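Inositol-3-phosphate synthase (Caenorhabditis elegans, PDB 1VKO) belongs to the myo-inositol-1-phosphate synthase family and binds nicotinamide-adenine-dinucleotide on a Rossmann-type domain. Local coordinates at residues I244-A249 and Y449-L454. Sequence-based numbering, arbitrary orientation.
With NAD (nicotinamide-adenine-dinucleotide), chain G.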
# COMPACT_ATOMS: atom_id res chain seq x y z
N ILE A 244 11.90 -40.45 -3.81
CA ILE A 244 10.83 -39.59 -3.34
C ILE A 244 10.02 -39.17 -4.56
O ILE A 244 10.59 -38.79 -5.59
CB ILE A 244 11.37 -38.34 -2.61
CG1 ILE A 244 12.21 -38.74 -1.41
CG2 ILE A 244 10.20 -37.39 -2.15
CD1 ILE A 244 13.35 -37.72 -1.12
N VAL A 245 8.69 -39.30 -4.43
CA VAL A 245 7.77 -38.82 -5.42
C VAL A 245 7.04 -37.59 -4.88
O VAL A 245 6.60 -37.56 -3.71
CB VAL A 245 6.75 -39.88 -5.78
CG1 VAL A 245 5.53 -39.24 -6.58
CG2 VAL A 245 7.45 -41.00 -6.54
N LEU A 246 6.91 -36.57 -5.72
CA LEU A 246 6.35 -35.31 -5.25
C LEU A 246 5.43 -34.70 -6.29
O LEU A 246 5.80 -34.55 -7.47
CB LEU A 246 7.48 -34.33 -4.86
CG LEU A 246 7.12 -32.98 -4.26
CD1 LEU A 246 8.18 -32.49 -3.21
CD2 LEU A 246 6.90 -31.95 -5.39
N TRP A 247 4.23 -34.35 -5.84
CA TRP A 247 3.23 -33.76 -6.67
C TRP A 247 3.36 -32.23 -6.74
O TRP A 247 3.15 -31.50 -5.73
CB TRP A 247 1.83 -34.14 -6.15
CG TRP A 247 0.74 -33.59 -7.01
CD1 TRP A 247 0.28 -32.30 -7.04
CD2 TRP A 247 -0.02 -34.31 -7.99
NE1 TRP A 247 -0.71 -32.17 -7.98
CE2 TRP A 247 -0.92 -33.39 -8.58
CE3 TRP A 247 -0.02 -35.65 -8.44
CZ2 TRP A 247 -1.83 -33.76 -9.58
CZ3 TRP A 247 -0.88 -36.00 -9.46
CH2 TRP A 247 -1.80 -35.06 -10.01
N THR A 248 3.66 -31.75 -7.93
CA THR A 248 3.70 -30.34 -8.23
C THR A 248 3.08 -30.12 -9.63
O THR A 248 3.53 -29.27 -10.41
CB THR A 248 5.15 -29.77 -8.13
OG1 THR A 248 5.13 -28.38 -8.48
CG2 THR A 248 6.15 -30.40 -9.16
N ALA A 249 2.05 -30.91 -9.93
CA ALA A 249 1.16 -30.70 -11.08
C ALA A 249 -0.10 -29.89 -10.69
O ALA A 249 -0.23 -29.45 -9.57
CB ALA A 249 0.76 -32.07 -11.66
N TYR A 449 13.03 -28.49 -2.88
CA TYR A 449 14.30 -29.08 -2.46
C TYR A 449 14.25 -29.38 -0.97
O TYR A 449 14.71 -30.41 -0.56
CB TYR A 449 15.54 -28.22 -2.75
CG TYR A 449 15.69 -27.71 -4.14
CD1 TYR A 449 15.38 -28.49 -5.24
CD2 TYR A 449 16.18 -26.43 -4.36
CE1 TYR A 449 15.56 -27.99 -6.54
CE2 TYR A 449 16.36 -25.92 -5.63
CZ TYR A 449 16.05 -26.71 -6.71
OH TYR A 449 16.17 -26.17 -7.95
N ASP A 450 13.63 -28.52 -0.16
CA ASP A 450 13.60 -28.78 1.27
C ASP A 450 12.76 -29.99 1.64
O ASP A 450 13.14 -30.77 2.55
CB ASP A 450 13.10 -27.59 2.07
CG ASP A 450 14.01 -26.37 1.95
OD1 ASP A 450 15.25 -26.53 1.97
OD2 ASP A 450 13.55 -25.19 1.87
N LEU A 451 11.60 -30.14 0.99
CA LEU A 451 10.72 -31.28 1.33
C LEU A 451 11.46 -32.60 1.02
O LEU A 451 11.55 -33.51 1.85
CB LEU A 451 9.38 -31.19 0.60
CG LEU A 451 8.42 -30.06 0.99
CD1 LEU A 451 7.56 -29.70 -0.21
CD2 LEU A 451 7.54 -30.42 2.19
N ALA A 452 12.02 -32.70 -0.18
CA ALA A 452 12.75 -33.89 -0.53
C ALA A 452 13.83 -34.12 0.54
O ALA A 452 14.00 -35.25 1.02
CB ALA A 452 13.37 -33.75 -1.93
N ILE A 453 14.51 -33.05 0.94
CA ILE A 453 15.76 -33.18 1.68
C ILE A 453 15.47 -33.59 3.12
O ILE A 453 16.13 -34.47 3.68
CB ILE A 453 16.61 -31.90 1.51
CG1 ILE A 453 17.28 -31.90 0.12
CG2 ILE A 453 17.67 -31.75 2.62
CD1 ILE A 453 17.99 -30.63 -0.25
N LEU A 454 14.46 -33.00 3.71
CA LEU A 454 14.09 -33.39 5.05
C LEU A 454 13.51 -34.80 5.09
O LEU A 454 13.60 -35.48 6.12
CB LEU A 454 13.09 -32.38 5.63
CG LEU A 454 13.74 -31.03 5.82
CD1 LEU A 454 12.70 -29.97 5.95
CD2 LEU A 454 14.76 -30.99 6.99
PA NAD G . 2.12 -25.22 -13.67
O1A NAD G . 0.93 -25.22 -14.50
O2A NAD G . 3.14 -24.37 -14.32
O5B NAD G . 2.56 -26.73 -13.48
C5B NAD G . 1.63 -27.76 -13.63
C4B NAD G . 2.23 -28.78 -14.58
O4B NAD G . 1.70 -30.04 -14.26
C3B NAD G . 1.87 -28.50 -16.01
O3B NAD G . 3.03 -28.89 -16.74
C2B NAD G . 0.81 -29.50 -16.37
O2B NAD G . 1.17 -29.97 -17.66
C1B NAD G . 1.07 -30.62 -15.37
N9A NAD G . -0.03 -31.54 -14.98
C8A NAD G . -1.35 -31.30 -14.79
N7A NAD G . -1.95 -32.47 -14.47
C5A NAD G . -1.05 -33.48 -14.45
C6A NAD G . -1.14 -34.86 -14.23
N6A NAD G . -2.29 -35.51 -14.00
N1A NAD G . 0.01 -35.61 -14.33
C2A NAD G . 1.20 -35.03 -14.66
N3A NAD G . 1.24 -33.70 -14.92
C4A NAD G . 0.15 -32.91 -14.81
O3 NAD G . 1.81 -24.73 -12.16
PN NAD G . 3.01 -24.50 -11.13
O1N NAD G . 4.14 -25.36 -11.59
O2N NAD G . 3.21 -23.06 -11.00
O5D NAD G . 2.54 -25.19 -9.74
C5D NAD G . 1.98 -26.49 -9.72
C4D NAD G . 1.12 -26.80 -8.48
O4D NAD G . 1.79 -26.39 -7.31
C3D NAD G . -0.24 -26.09 -8.47
O3D NAD G . -1.20 -26.98 -7.98
C2D NAD G . -0.08 -25.05 -7.39
O2D NAD G . -1.27 -24.72 -6.68
C1D NAD G . 0.87 -25.74 -6.46
N1N NAD G . 1.41 -24.70 -5.60
C2N NAD G . 2.15 -23.69 -6.15
C3N NAD G . 2.62 -22.69 -5.32
C7N NAD G . 3.71 -21.85 -5.88
O7N NAD G . 4.04 -22.11 -7.23
N7N NAD G . 4.32 -20.95 -5.11
C4N NAD G . 2.38 -22.72 -3.93
C5N NAD G . 1.62 -23.74 -3.41
C6N NAD G . 1.12 -24.74 -4.26
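Helix packing against one face of the Rossmann-type parallel sheet brings Ile244 and Leu246 of strand 242-247 up to Leu451 and Ala452 of helix 440-458, where all four residues are buried. Being two apart on the strand, the two strand residues both direct their side chains at the helix. Ile244 reaches the helix backbone with the end of its longer branch: CD1 lies 3.3 Å from the carbonyl O of Ala452 and 4.1 Å from CB of the same residue. The short side chain of Ala452 is consistent with the close approach of the backbones, CA of Ile244 lying 6.6 Å from CA of Ala452. Two residues on, with CG anti to the backbone N (chi1 -176°), the Leu246 side chain extends toward the helix, where its CD1 meets CD1 of Leu451 at 4.1 Å, the two side chains crossing at about a right angle. Ile297 of the adjacent strand 295-298 touches both leucines and widens this apolar layer.

Beyond the strand end the chain turns to the cofactor. The carbonyl O of Ala249 accepts a hydrogen bond of 3.1 Å from O3D of the NAD. CB of Ala249 lies over one face of the Trp247 indole, 3.6 Å above the ring plane and offset toward the rim. While helix 440-458 packs on the sheet from far along the chain, a cofactor bound at the C-terminal end of a central parallel strand is typical of a Rossmann fold.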